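Local coordinates for sterol regulatory element-binding protein cleavage-activating protein (Schizosaccharomyces pombe, PDB 4YHC), which acts as the escort protein required for sre1 processing when sterol or oxygen is low, with its WD40 domain as the part crystallised, at residues Glu406-Glu411 / Leu427-Ser432; Ser146-Val151 / Val166-Leu171; Val284-Phe289 / Gly305-Glu310; Glu23-His28 / Val55-Arg60. The protein carries 9 engineered substitutions. One frame throughout, in Å; residues are numbered along the deposited sequence.

Contact 1: residues Glu406-Glu411 / Leu427-Ser432; sequences ETQVWE and LKMYNS
Gln408 meets Ser432 and the Met429 backbone, and its amide oxygen accepts from two donors. OE1 takes the Ser432 hydroxyl, with OG 2.7 Å from Gln408 OE1, and the indole N-H of Trp410, with NE1 3.0 Å from the same OE1. The donors come from opposite faces of the amide plane: Ser432 OG stands well above it, whereas Trp410 NE1 is tilted 31° from it and holds OE1 close to the plane of its own ring. Gln408 CG lies anti to the carbonyl carbon (chi1 -64°), and an extended chain carries the amide to both donors. NE2 donates to Ile434 O, and Ser432 OG also accepts from Ile434 N. A leucine at Gln408 would probably leave the Trp410 N-H and the Ser432 hydroxyl without their shared buried acceptor. This is an antiparallel hairpin of the WD40 propeller, formed by strands 406-416 and 421-432. Two pairs exchange backbone bonds both ways, Gln408 with Met429 (Met429 N 2.7 Å from Gln408 O) and Trp410 with Leu427; Thr407 and Val409 turn their backbone to strand 363-374 instead. Past Met429 the chain swings through a type II turn to Ser432, whose N makes only a weak bond to Glu406 O. On the face shared by Gln408, Trp410, Leu427 and Met429, Met429 CE lies over the Trp410 five-membered ring, 4.1 Å from its centroid, a CH-pi contact, while SD approaches obliquely as the Met-aromatic part, 3.7 Å from Trp410 NE1.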
loop_
_atom_site.group_PDB
_atom_site.type_symbol
_atom_site.label_atom_id
_atom_site.label_comp_id
_atom_site.label_asym_id
_atom_site.label_seq_id
_atom_site.Cartn_x
_atom_site.Cartn_y
_atom_site.Cartn_z
ATOM N N GLU A 406 9.910 31.708 -6.708
ATOM C CA GLU A 406 10.021 31.808 -5.263
ATOM C C GLU A 406 10.912 30.757 -4.624
ATOM O O GLU A 406 11.104 29.646 -5.141
ATOM C CB GLU A 406 8.631 31.800 -4.601
ATOM C CG GLU A 406 7.779 30.592 -4.900
ATOM C CD GLU A 406 6.448 30.634 -4.158
ATOM O OE1 GLU A 406 6.405 30.213 -2.973
ATOM O OE2 GLU A 406 5.439 31.093 -4.758
ATOM N N THR A 407 11.404 31.149 -3.462
ATOM C CA THR A 407 12.283 30.376 -2.650
ATOM C C THR A 407 11.427 29.799 -1.502
ATOM O O THR A 407 10.626 30.514 -0.916
ATOM C CB THR A 407 13.428 31.276 -2.117
ATOM O OG1 THR A 407 14.297 31.607 -3.212
ATOM C CG2 THR A 407 14.189 30.604 -1.064
ATOM N N GLN A 408 11.570 28.497 -1.246
ATOM C CA GLN A 408 10.790 27.804 -0.241
ATOM C C GLN A 408 11.697 27.063 0.696
ATOM O O GLN A 408 12.722 26.507 0.279
ATOM C CB GLN A 408 9.850 26.788 -0.910
ATOM C CG GLN A 408 8.784 27.366 -1.814
ATOM C CD GLN A 408 8.142 26.331 -2.746
ATOM O OE1 GLN A 408 8.543 25.163 -2.806
ATOM N NE2 GLN A 408 7.187 26.784 -3.528
ATOM N N VAL A 409 11.346 27.025 1.964
ATOM C CA VAL A 409 12.065 26.239 2.897
ATOM C C VAL A 409 11.133 25.092 3.252
ATOM O O VAL A 409 9.969 25.355 3.639
ATOM C CB VAL A 409 12.398 26.982 4.184
ATOM C CG1 VAL A 409 13.168 26.073 5.086
ATOM C CG2 VAL A 409 13.273 28.223 3.892
ATOM N N TRP A 410 11.640 23.865 3.135
ATOM C CA TRP A 410 10.884 22.628 3.545
ATOM C C TRP A 410 11.562 21.960 4.703
ATOM O O TRP A 410 12.811 22.127 4.926
ATOM C CB TRP A 410 10.799 21.680 2.371
ATOM C CG TRP A 410 10.022 22.186 1.226
ATOM C CD1 TRP A 410 10.414 23.102 0.312
ATOM C CD2 TRP A 410 8.694 21.773 0.841
ATOM N NE1 TRP A 410 9.380 23.336 -0.603
ATOM C CE2 TRP A 410 8.353 22.472 -0.334
ATOM C CE3 TRP A 410 7.787 20.836 1.353
ATOM C CZ2 TRP A 410 7.123 22.337 -0.955
ATOM C CZ3 TRP A 410 6.549 20.650 0.691
ATOM C CH2 TRP A 410 6.229 21.422 -0.437
ATOM N N GLU A 411 10.789 21.261 5.524
ATOM C CA GLU A 411 11.348 20.415 6.525
ATOM C C GLU A 411 11.033 18.967 6.050
ATOM O O GLU A 411 9.891 18.655 5.688
ATOM C CB GLU A 411 10.794 20.688 7.910
ATOM C CG GLU A 411 11.346 19.708 8.947
ATOM C CD GLU A 411 10.505 19.564 10.200
ATOM O OE1 GLU A 411 9.304 19.940 10.204
ATOM O OE2 GLU A 411 11.046 19.013 11.194
ATOM N N LEU A 427 15.358 21.989 3.981
ATOM C CA LEU A 427 15.624 21.880 2.554
ATOM C C LEU A 427 15.161 23.170 1.953
ATOM O O LEU A 427 13.941 23.449 1.911
ATOM C CB LEU A 427 14.851 20.724 1.940
ATOM C CG LEU A 427 15.151 20.439 0.474
ATOM C CD1 LEU A 427 14.426 19.166 0.004
ATOM C CD2 LEU A 427 14.721 21.539 -0.420
ATOM N N LYS A 428 16.106 23.989 1.487
ATOM C CA LYS A 428 15.738 25.255 0.848
ATOM C C LYS A 428 15.783 25.118 -0.656
ATOM O O LYS A 428 16.806 24.714 -1.194
ATOM C CB LYS A 428 16.684 26.374 1.281
ATOM C CG LYS A 428 16.360 27.671 0.597
ATOM C CD LYS A 428 17.459 28.731 0.765
ATOM C CE LYS A 428 17.343 29.565 2.039
ATOM N NZ LYS A 428 17.827 30.987 1.826
ATOM N N MET A 429 14.702 25.483 -1.329
ATOM C CA MET A 429 14.584 25.366 -2.783
ATOM C C MET A 429 14.541 26.775 -3.389
ATOM O O MET A 429 13.586 27.564 -3.129
ATOM C CB MET A 429 13.286 24.639 -3.191
ATOM C CG MET A 429 13.161 23.180 -2.696
ATOM S SD MET A 429 11.653 22.411 -3.379
ATOM C CE MET A 429 11.674 20.790 -2.654
ATOM N N TYR A 430 15.577 27.081 -4.163
ATOM C CA TYR A 430 15.728 28.408 -4.764
ATOM C C TYR A 430 15.061 28.403 -6.107
ATOM O O TYR A 430 15.360 27.581 -6.928
ATOM C CB TYR A 430 17.206 28.763 -4.927
ATOM C CG TYR A 430 17.332 30.164 -5.401
ATOM C CD1 TYR A 430 17.173 31.215 -4.516
ATOM C CD2 TYR A 430 17.511 30.450 -6.736
ATOM C CE1 TYR A 430 17.263 32.522 -4.942
ATOM C CE2 TYR A 430 17.606 31.760 -7.185
ATOM C CZ TYR A 430 17.484 32.790 -6.278
ATOM O OH TYR A 430 17.559 34.089 -6.697
ATOM N N ASN A 431 14.117 29.296 -6.305
ATOM C CA ASN A 431 13.293 29.281 -7.510
ATOM C C ASN A 431 12.491 27.964 -7.730
ATOM O O ASN A 431 12.473 27.352 -8.843
ATOM C CB ASN A 431 14.105 29.599 -8.735
ATOM C CG ASN A 431 13.254 30.229 -9.794
ATOM O OD1 ASN A 431 12.207 30.817 -9.476
ATOM N ND2 ASN A 431 13.657 30.100 -11.050
ATOM N N SER A 432 11.888 27.524 -6.633
ATOM C CA SER A 432 11.067 26.312 -6.660
ATOM C C SER A 432 9.975 26.359 -7.728
ATOM O O SER A 432 9.261 27.330 -7.860
ATOM C CB SER A 432 10.426 26.069 -5.300
ATOM O OG SER A 432 9.568 24.919 -5.345
#

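Contact 2: residues Ser146-Val151 / Val166-Leu171; sequences SGEIQV and VEKFQL
Val166 opens against Val151, its CG2 lying 3.7 Å from Val151 CG2, with the two side chains roughly perpendicular. Val166 N and Glu167 N both donate to Val151 O, the first nearly end-on at 2.8 Å and the second longer, at 3.2 Å, on a lone pair; two residues facing one make a classic beta bulge. Glu167 returns its carbonyl to Val151 N and lays CB beside Val151 CG1, pointing the same way. Lys168, on the other face, runs out extended and slants across to the Glu148 carboxylate, so that CE comes 3.4 Å from Glu148 OE2, while NZ makes a long salt bridge at 3.8 Å from that OE2; Lys116 is a second, weak partner of the carboxylate. An alanine at Glu148 would probably leave the Lys168 ammonium without this distant counter-charge and its CE without the carboxylate it rests against. Phe169 exchanges backbone bonds with Ile149 and sets CD2 4.1 Å from Ile149 CG2; its ring also stacks with Tyr201. Gln170, bent at chi2 (61°), turns its amide back: NE2 bonds Leu171 O, and OE1 rests near Glu148 CA. Leu171 N bonds Gly147 O, and Leu171 CD1 touches Ile149 CD1. Gly147 has a positive phi, and a CB on it would crowd Leu171 O. Strands 148-156 and 161-170 thus form the outer antiparallel hairpin of a four-stranded WD40 propeller blade.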
loop_
_atom_site.group_PDB
_atom_site.type_symbol
_atom_site.label_atom_id
_atom_site.label_comp_id
_atom_site.label_asym_id
_atom_site.label_seq_id
_atom_site.Cartn_x
_atom_site.Cartn_y
_atom_site.Cartn_z
ATOM N N SER A 146 -20.733 0.120 -6.783
ATOM C CA SER A 146 -22.103 -0.360 -6.919
ATOM C C SER A 146 -22.336 -1.693 -6.202
ATOM O O SER A 146 -23.453 -2.002 -5.849
ATOM C CB SER A 146 -22.463 -0.485 -8.421
ATOM O OG SER A 146 -21.887 -1.659 -9.022
ATOM N N GLY A 147 -21.292 -2.479 -5.974
ATOM C CA GLY A 147 -21.468 -3.781 -5.363
ATOM C C GLY A 147 -21.247 -4.911 -6.327
ATOM O O GLY A 147 -21.312 -6.056 -5.949
ATOM N N GLU A 148 -20.929 -4.566 -7.560
ATOM C CA GLU A 148 -20.597 -5.512 -8.628
ATOM C C GLU A 148 -19.107 -5.898 -8.582
ATOM O O GLU A 148 -18.260 -5.034 -8.455
ATOM C CB GLU A 148 -20.904 -4.795 -9.938
ATOM C CG GLU A 148 -21.482 -5.614 -11.043
ATOM C CD GLU A 148 -22.627 -4.893 -11.744
ATOM O OE1 GLU A 148 -22.939 -3.736 -11.348
ATOM O OE2 GLU A 148 -23.225 -5.495 -12.683
ATOM N N ILE A 149 -18.804 -7.189 -8.651
ATOM C CA ILE A 149 -17.449 -7.665 -8.761
ATOM C C ILE A 149 -17.348 -8.579 -9.960
ATOM O O ILE A 149 -18.015 -9.636 -9.997
ATOM C CB ILE A 149 -17.044 -8.495 -7.542
ATOM C CG1 ILE A 149 -17.119 -7.655 -6.295
ATOM C CG2 ILE A 149 -15.639 -9.039 -7.702
ATOM C CD1 ILE A 149 -16.999 -8.479 -5.053
ATOM N N GLN A 150 -16.445 -8.221 -10.882
ATOM C CA GLN A 150 -16.146 -9.008 -12.073
ATOM C C GLN A 150 -14.767 -9.610 -12.005
ATOM O O GLN A 150 -13.764 -8.952 -11.613
ATOM C CB GLN A 150 -16.250 -8.157 -13.334
ATOM C CG GLN A 150 -17.551 -7.383 -13.433
ATOM C CD GLN A 150 -17.640 -6.508 -14.645
ATOM O OE1 GLN A 150 -17.218 -6.890 -15.720
ATOM N NE2 GLN A 150 -18.218 -5.322 -14.483
ATOM N N VAL A 151 -14.673 -10.866 -12.407
ATOM C CA VAL A 151 -13.355 -11.499 -12.483
ATOM C C VAL A 151 -13.043 -12.093 -13.824
ATOM O O VAL A 151 -13.827 -12.839 -14.390
ATOM C CB VAL A 151 -13.027 -12.442 -11.303
ATOM C CG1 VAL A 151 -14.166 -12.551 -10.309
ATOM C CG2 VAL A 151 -12.432 -13.750 -11.742
ATOM N N VAL A 166 -14.980 -14.401 -16.374
ATOM C CA VAL A 166 -15.288 -15.754 -15.930
ATOM C C VAL A 166 -16.317 -15.746 -14.797
ATOM O O VAL A 166 -17.105 -16.649 -14.700
ATOM C CB VAL A 166 -14.049 -16.609 -15.543
ATOM C CG1 VAL A 166 -13.323 -17.135 -16.768
ATOM C CG2 VAL A 166 -13.092 -15.869 -14.659
ATOM N N GLU A 167 -16.338 -14.726 -13.947
ATOM C CA GLU A 167 -17.256 -14.721 -12.818
ATOM C C GLU A 167 -17.773 -13.343 -12.682
ATOM O O GLU A 167 -17.122 -12.388 -13.122
ATOM C CB GLU A 167 -16.546 -15.062 -11.546
ATOM C CG GLU A 167 -16.062 -16.472 -11.436
ATOM C CD GLU A 167 -17.156 -17.450 -11.070
ATOM O OE1 GLU A 167 -18.358 -17.110 -11.125
ATOM O OE2 GLU A 167 -16.788 -18.573 -10.735
ATOM N N LYS A 168 -18.945 -13.230 -12.071
ATOM C CA LYS A 168 -19.520 -11.947 -11.774
ATOM C C LYS A 168 -20.320 -12.063 -10.522
ATOM O O LYS A 168 -21.105 -12.975 -10.405
ATOM C CB LYS A 168 -20.427 -11.549 -12.887
ATOM C CG LYS A 168 -20.958 -10.146 -12.745
ATOM C CD LYS A 168 -21.342 -9.621 -14.109
ATOM C CE LYS A 168 -21.652 -8.140 -14.074
ATOM N NZ LYS A 168 -22.004 -7.720 -15.462
ATOM N N PHE A 169 -20.147 -11.162 -9.574
ATOM C CA PHE A 169 -20.907 -11.263 -8.341
ATOM C C PHE A 169 -21.553 -9.937 -8.079
ATOM O O PHE A 169 -21.130 -8.900 -8.590
ATOM C CB PHE A 169 -20.026 -11.601 -7.158
ATOM C CG PHE A 169 -19.051 -12.735 -7.392
ATOM C CD1 PHE A 169 -19.475 -13.966 -7.851
ATOM C CD2 PHE A 169 -17.698 -12.577 -7.080
ATOM C CE1 PHE A 169 -18.562 -14.999 -8.051
ATOM C CE2 PHE A 169 -16.791 -13.619 -7.268
ATOM C CZ PHE A 169 -17.235 -14.831 -7.749
ATOM N N GLN A 170 -22.574 -9.963 -7.240
ATOM C CA GLN A 170 -23.280 -8.775 -6.893
ATOM C C GLN A 170 -23.492 -8.811 -5.394
ATOM O O GLN A 170 -23.981 -9.785 -4.845
ATOM C CB GLN A 170 -24.619 -8.722 -7.628
ATOM C CG GLN A 170 -25.477 -7.530 -7.198
ATOM C CD GLN A 170 -24.787 -6.208 -7.495
ATOM O OE1 GLN A 170 -24.141 -6.065 -8.539
ATOM N NE2 GLN A 170 -24.903 -5.242 -6.586
ATOM N N LEU A 171 -23.112 -7.732 -4.741
ATOM C CA LEU A 171 -23.322 -7.592 -3.327
ATOM C C LEU A 171 -24.629 -6.822 -3.107
ATOM O O LEU A 171 -25.019 -6.009 -3.921
ATOM C CB LEU A 171 -22.144 -6.833 -2.697
ATOM C CG LEU A 171 -21.011 -7.687 -2.129
ATOM C CD1 LEU A 171 -20.521 -8.789 -3.055
ATOM C CD2 LEU A 171 -19.859 -6.782 -1.726
#

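Contact 3: residues Val284-Phe289 / Gly305-Glu310; sequences VSSISF and GNESNE. Engineered in segment 305-310: Ser308 (natural residue Cys).
Ser285 packs against Ser308 and Gly305 where a loop folds back on a strand in a beta sheet of the WD40 propeller. Residues 305-310 form the loop between strands 299-304 and 311-317, which both pair antiparallel with strand 281-292: Ile287 bonds Tyr304 and Val284 bonds Ile313 through the backbone, so the loop bulges out between two stretches of the same edge. The close side lies at Gly305, Ser285 and Ser286. Gly305 CA is 4.3 Å from Ser285 O, and a CB there would fall 3.0 Å from Ser285 O and about as near to Ser286 CB; its positive phi is likewise awkward for any residue with a side chain. Ser286 OG, between its backbone N and carbonyl carbon (chi1 66°), is spoken for by Ser273 OG, and Ser285 OG is taken by Asn274 ND2 and Arg276 NH1. The outer side is looser. No direct hydrogen bond spans the segments, Glu307 and Ser308 are poorly ordered, and the Glu307 carboxylate only approaches, with OE2 4.1 Å from Ser286 OG. Ser308 is an engineered residue in place of cysteine; its CA lies 3.4 Å, and its CB 3.8 Å, from Ser285 OG. Waters do the joining instead. One is bound to Ser285 O at 2.8 Å and weakly accepts from Asn306 N. A second sits 2.6 Å from Ser285 OG and donates to Ser308 O, 3.0 Å away.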
loop_
_atom_site.group_PDB
_atom_site.type_symbol
_atom_site.label_atom_id
_atom_site.label_comp_id
_atom_site.label_asym_id
_atom_site.label_seq_id
_atom_site.Cartn_x
_atom_site.Cartn_y
_atom_site.Cartn_z
ATOM N N VAL A 284 6.332 -11.859 13.513
ATOM C CA VAL A 284 6.795 -10.499 13.256
ATOM C C VAL A 284 7.446 -9.907 14.460
ATOM O O VAL A 284 7.169 -10.322 15.597
ATOM C CB VAL A 284 5.612 -9.569 12.790
ATOM C CG1 VAL A 284 4.942 -10.186 11.595
ATOM C CG2 VAL A 284 4.610 -9.316 13.930
ATOM N N SER A 285 8.342 -8.951 14.255
ATOM C CA SER A 285 8.981 -8.310 15.375
ATOM C C SER A 285 8.129 -7.144 15.924
ATOM O O SER A 285 8.354 -6.741 17.063
ATOM C CB SER A 285 10.334 -7.706 14.984
ATOM O OG SER A 285 11.252 -8.705 14.576
ATOM N N SER A 286 7.204 -6.623 15.123
ATOM C CA SER A 286 6.389 -5.400 15.483
ATOM C C SER A 286 5.218 -5.220 14.576
ATOM O O SER A 286 5.208 -5.814 13.477
ATOM C CB SER A 286 7.171 -4.101 15.522
ATOM O OG SER A 286 7.674 -3.687 14.259
ATOM N N ILE A 287 4.201 -4.477 15.045
ATOM C CA ILE A 287 3.042 -4.162 14.213
ATOM C C ILE A 287 2.855 -2.668 14.343
ATOM O O ILE A 287 2.917 -2.135 15.480
ATOM C CB ILE A 287 1.780 -4.844 14.742
ATOM C CG1 ILE A 287 2.025 -6.309 15.010
ATOM C CG2 ILE A 287 0.595 -4.638 13.786
ATOM C CD1 ILE A 287 0.838 -7.020 15.657
ATOM N N SER A 288 2.520 -2.007 13.242
ATOM C CA SER A 288 2.284 -0.544 13.220
ATOM C C SER A 288 1.001 -0.301 12.498
ATOM O O SER A 288 0.733 -0.916 11.401
ATOM C CB SER A 288 3.345 0.197 12.466
ATOM O OG SER A 288 4.625 0.077 13.014
ATOM N N PHE A 289 0.203 0.610 13.070
ATOM C CA PHE A 289 -1.064 1.066 12.452
ATOM C C PHE A 289 -0.903 2.539 12.130
ATOM O O PHE A 289 -0.273 3.274 12.921
ATOM C CB PHE A 289 -2.284 0.971 13.382
ATOM C CG PHE A 289 -2.607 -0.375 13.876
ATOM C CD1 PHE A 289 -2.468 -1.506 13.063
ATOM C CD2 PHE A 289 -3.112 -0.559 15.127
ATOM C CE1 PHE A 289 -2.789 -2.780 13.519
ATOM C CE2 PHE A 289 -3.446 -1.830 15.577
ATOM C CZ PHE A 289 -3.232 -2.959 14.773
ATOM N N GLY A 305 5.409 -3.291 20.021
ATOM C CA GLY A 305 6.518 -4.226 20.042
ATOM C C GLY A 305 7.766 -3.766 20.764
ATOM O O GLY A 305 8.010 -2.571 20.918
ATOM N N ASN A 306 8.562 -4.734 21.201
ATOM C CA ASN A 306 9.856 -4.462 21.807
ATOM C C ASN A 306 10.938 -4.449 20.735
ATOM O O ASN A 306 12.095 -4.145 21.013
ATOM C CB ASN A 306 10.182 -5.508 22.873
ATOM C CG ASN A 306 9.036 -5.734 23.836
ATOM O OD1 ASN A 306 7.908 -5.315 23.586
ATOM N ND2 ASN A 306 9.322 -6.399 24.951
ATOM N N GLU A 307 10.540 -4.785 19.509
ATOM C CA GLU A 307 11.425 -4.749 18.344
ATOM C C GLU A 307 12.236 -6.030 18.146
ATOM O O GLU A 307 12.260 -6.907 19.011
ATOM C CB GLU A 307 12.349 -3.529 18.393
ATOM C CG GLU A 307 13.329 -3.433 17.232
ATOM C CD GLU A 307 12.659 -3.575 15.877
ATOM O OE1 GLU A 307 13.371 -3.510 14.856
ATOM O OE2 GLU A 307 11.425 -3.752 15.831
ATOM N N SER A 308 12.893 -6.116 16.991
ATOM C CA SER A 308 13.671 -7.285 16.582
ATOM C C SER A 308 14.520 -7.879 17.703
ATOM O O SER A 308 14.035 -8.671 18.511
ATOM C CB SER A 308 14.553 -6.927 15.378
ATOM O OG SER A 308 15.657 -7.806 15.252
ATOM N N ASN A 309 15.795 -7.510 17.738
ATOM C CA ASN A 309 16.687 -8.006 18.773
ATOM C C ASN A 309 16.037 -7.871 20.143
ATOM O O ASN A 309 16.239 -6.878 20.843
ATOM C CB ASN A 309 18.019 -7.259 18.742
ATOM C CG ASN A 309 18.953 -7.694 19.851
ATOM O OD1 ASN A 309 18.649 -8.615 20.608
ATOM N ND2 ASN A 309 20.099 -7.031 19.953
ATOM N N GLU A 310 15.248 -8.872 20.514
ATOM C CA GLU A 310 14.523 -8.845 21.776
ATOM C C GLU A 310 13.460 -9.932 21.809
ATOM O O GLU A 310 13.571 -10.902 22.554
ATOM C CB GLU A 310 13.858 -7.482 21.976
ATOM C CG GLU A 310 14.576 -6.567 22.952
ATOM C CD GLU A 310 14.321 -5.099 22.669
ATOM O OE1 GLU A 310 14.900 -4.573 21.697
ATOM O OE2 GLU A 310 13.542 -4.472 23.414
HETATM O O HOH W 1 12.263 -10.131 16.548
HETATM O O HOH W 2 8.294 -7.713 19.693
#

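Contact 4: residues Glu23-His28 / Val55-Arg60; sequences EPVPVH and VVWDLR
Val25 lays one methyl squarely over the Trp57 indole, with CG1 4.0 Å from the centroid of the six-membered ring and only 11° off its normal, a CH-pi contact. Val25 and the indole run antiparallel past one another. Pro26 meets the same indole differently: its side chain stands roughly perpendicular to that of Trp57, and CD and CG come up obliquely to the far corner, each 3.3 Å from Trp57 CH2. Trp57 CG, anti to the backbone N (chi1 173°), swings the ring out from its strand to where the 25-27 chain passes. Further along, Val27 turns CG1 onto Val55, 3.9 Å from Val55 CG1, the two valines meeting at a slant, while Val27 CG2 stands 4.3 Å from Trp57 CZ3. The contact is made by side-chain carbons, with no hydrogen bond between the segments. Trp57 and Asp58 are a Trp-Asp pair of the kind that gives WD repeats their name, at the end of strand 54-58. Thr64 of strand 63-68 touches both Val27 and Trp57, while Val25 bonds Val457 through the backbone and packs on strand 456-462, so the linker from strand 20-24 is wedged between two neighbouring sheets.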
loop_
_atom_site.group_PDB
_atom_site.type_symbol
_atom_site.label_atom_id
_atom_site.label_comp_id
_atom_site.label_asym_id
_atom_site.label_seq_id
_atom_site.Cartn_x
_atom_site.Cartn_y
_atom_site.Cartn_z
ATOM N N GLU A 23 15.668 12.534 -2.463
ATOM C CA GLU A 23 16.026 12.889 -3.815
ATOM C C GLU A 23 14.766 12.936 -4.695
ATOM O O GLU A 23 13.891 12.083 -4.543
ATOM C CB GLU A 23 16.984 11.832 -4.455
ATOM C CG GLU A 23 18.326 11.596 -3.768
ATOM C CD GLU A 23 19.305 12.755 -3.920
ATOM O OE1 GLU A 23 20.267 12.793 -3.140
ATOM O OE2 GLU A 23 19.105 13.625 -4.785
ATOM N N PRO A 24 14.742 13.841 -5.704
ATOM C CA PRO A 24 13.687 13.950 -6.696
ATOM C C PRO A 24 13.779 12.791 -7.643
ATOM O O PRO A 24 14.852 12.385 -7.983
ATOM C CB PRO A 24 14.027 15.259 -7.442
ATOM C CG PRO A 24 15.513 15.388 -7.301
ATOM C CD PRO A 24 15.798 14.870 -5.909
ATOM N N VAL A 25 12.666 12.253 -8.088
ATOM C CA VAL A 25 12.694 11.246 -9.149
ATOM C C VAL A 25 12.925 12.064 -10.410
ATOM O O VAL A 25 12.330 13.105 -10.547
ATOM C CB VAL A 25 11.342 10.542 -9.257
ATOM C CG1 VAL A 25 11.190 9.870 -10.598
ATOM C CG2 VAL A 25 11.157 9.552 -8.104
ATOM N N PRO A 26 13.818 11.626 -11.294
ATOM C CA PRO A 26 14.258 12.481 -12.399
ATOM C C PRO A 26 13.227 12.785 -13.477
ATOM O O PRO A 26 13.489 13.662 -14.285
ATOM C CB PRO A 26 15.439 11.719 -13.025
ATOM C CG PRO A 26 15.554 10.443 -12.328
ATOM C CD PRO A 26 14.531 10.343 -11.251
ATOM N N VAL A 27 12.083 12.116 -13.477
ATOM C CA VAL A 27 11.015 12.385 -14.454
ATOM C C VAL A 27 9.832 13.065 -13.786
ATOM O O VAL A 27 9.651 12.922 -12.579
ATOM C CB VAL A 27 10.621 11.086 -15.210
ATOM C CG1 VAL A 27 9.403 11.287 -16.118
ATOM C CG2 VAL A 27 11.785 10.675 -16.078
ATOM N N HIS A 28 9.075 13.863 -14.537
ATOM C CA HIS A 28 7.869 14.480 -13.985
ATOM C C HIS A 28 6.757 14.713 -15.001
ATOM O O HIS A 28 6.922 14.495 -16.162
ATOM C CB HIS A 28 8.221 15.791 -13.289
ATOM C CG HIS A 28 8.828 16.798 -14.196
ATOM N ND1 HIS A 28 8.066 17.627 -15.002
ATOM C CD2 HIS A 28 10.123 17.108 -14.442
ATOM C CE1 HIS A 28 8.868 18.397 -15.716
ATOM N NE2 HIS A 28 10.120 18.107 -15.390
ATOM N N VAL A 55 3.565 7.757 -16.037
ATOM C CA VAL A 55 4.980 7.441 -15.984
ATOM C C VAL A 55 5.132 6.144 -15.174
ATOM O O VAL A 55 4.621 6.032 -14.003
ATOM C CB VAL A 55 5.799 8.584 -15.310
ATOM C CG1 VAL A 55 7.263 8.184 -15.196
ATOM C CG2 VAL A 55 5.623 9.940 -16.045
ATOM N N VAL A 56 5.771 5.157 -15.779
ATOM C CA VAL A 56 6.136 4.009 -15.045
ATOM C C VAL A 56 7.682 3.903 -14.932
ATOM O O VAL A 56 8.433 4.099 -15.907
ATOM C CB VAL A 56 5.304 2.724 -15.322
ATOM C CG1 VAL A 56 4.207 2.881 -16.369
ATOM C CG2 VAL A 56 6.047 1.420 -15.263
ATOM N N TRP A 57 8.099 3.658 -13.687
ATOM C CA TRP A 57 9.487 3.922 -13.242
ATOM C C TRP A 57 9.976 2.698 -12.534
ATOM O O TRP A 57 9.292 2.189 -11.678
ATOM C CB TRP A 57 9.423 5.144 -12.307
ATOM C CG TRP A 57 10.702 5.459 -11.634
ATOM C CD1 TRP A 57 11.065 5.160 -10.331
ATOM C CD2 TRP A 57 11.781 6.152 -12.215
ATOM N NE1 TRP A 57 12.319 5.662 -10.091
ATOM C CE2 TRP A 57 12.782 6.260 -11.241
ATOM C CE3 TRP A 57 11.993 6.723 -13.477
ATOM C CZ2 TRP A 57 13.977 6.906 -11.490
ATOM C CZ3 TRP A 57 13.207 7.345 -13.735
ATOM C CH2 TRP A 57 14.169 7.438 -12.742
ATOM N N ASP A 58 11.177 2.227 -12.897
ATOM C CA ASP A 58 11.849 1.127 -12.217
ATOM C C ASP A 58 12.648 1.674 -11.022
ATOM O O ASP A 58 13.606 2.407 -11.158
ATOM C CB ASP A 58 12.791 0.339 -13.171
ATOM C CG ASP A 58 13.246 -0.940 -12.539
ATOM O OD1 ASP A 58 13.998 -0.872 -11.530
ATOM O OD2 ASP A 58 12.738 -2.033 -12.921
ATOM N N LEU A 59 12.232 1.329 -9.841
ATOM C CA LEU A 59 12.738 1.978 -8.621
ATOM C C LEU A 59 14.237 1.635 -8.392
ATOM O O LEU A 59 15.013 2.486 -8.038
ATOM C CB LEU A 59 11.952 1.415 -7.456
ATOM C CG LEU A 59 10.796 2.169 -6.750
ATOM C CD1 LEU A 59 10.442 3.489 -7.310
ATOM C CD2 LEU A 59 9.562 1.332 -6.543
ATOM N N ARG A 60 14.589 0.364 -8.537
ATOM C CA ARG A 60 15.958 -0.044 -8.217
ATOM C C ARG A 60 16.925 0.316 -9.333
ATOM O O ARG A 60 18.069 0.636 -9.047
ATOM C CB ARG A 60 16.013 -1.521 -7.909
ATOM C CG ARG A 60 15.208 -1.917 -6.674
ATOM C CD ARG A 60 15.410 -0.977 -5.464
ATOM N NE ARG A 60 14.413 -1.254 -4.431
ATOM C CZ ARG A 60 14.623 -1.987 -3.335
ATOM N NH1 ARG A 60 15.813 -2.535 -3.084
ATOM N NH2 ARG A 60 13.620 -2.158 -2.474
#

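Along the chain the contacts come in the order 4, 2, 3, 1, one after another, each in a different part of the propeller. Contact 2 is a hairpin within one blade, and contact 1 a hairpin in another sheet on the opposite side of the chain's centre, 48 Å away between centres. Contact 3 lies 31 to 38 Å from the other three centres. Contacts 1 and 4 are the near pair, with nearest atoms about 7 Å apart. Strand 20-24, leading into contact 4, pairs with C-terminal strand 456-462, and strand 6-8 pairs with strand 421-432 of contact 1; the N-terminal chain thus joins C-terminal sheets, as in WD40 ring closure.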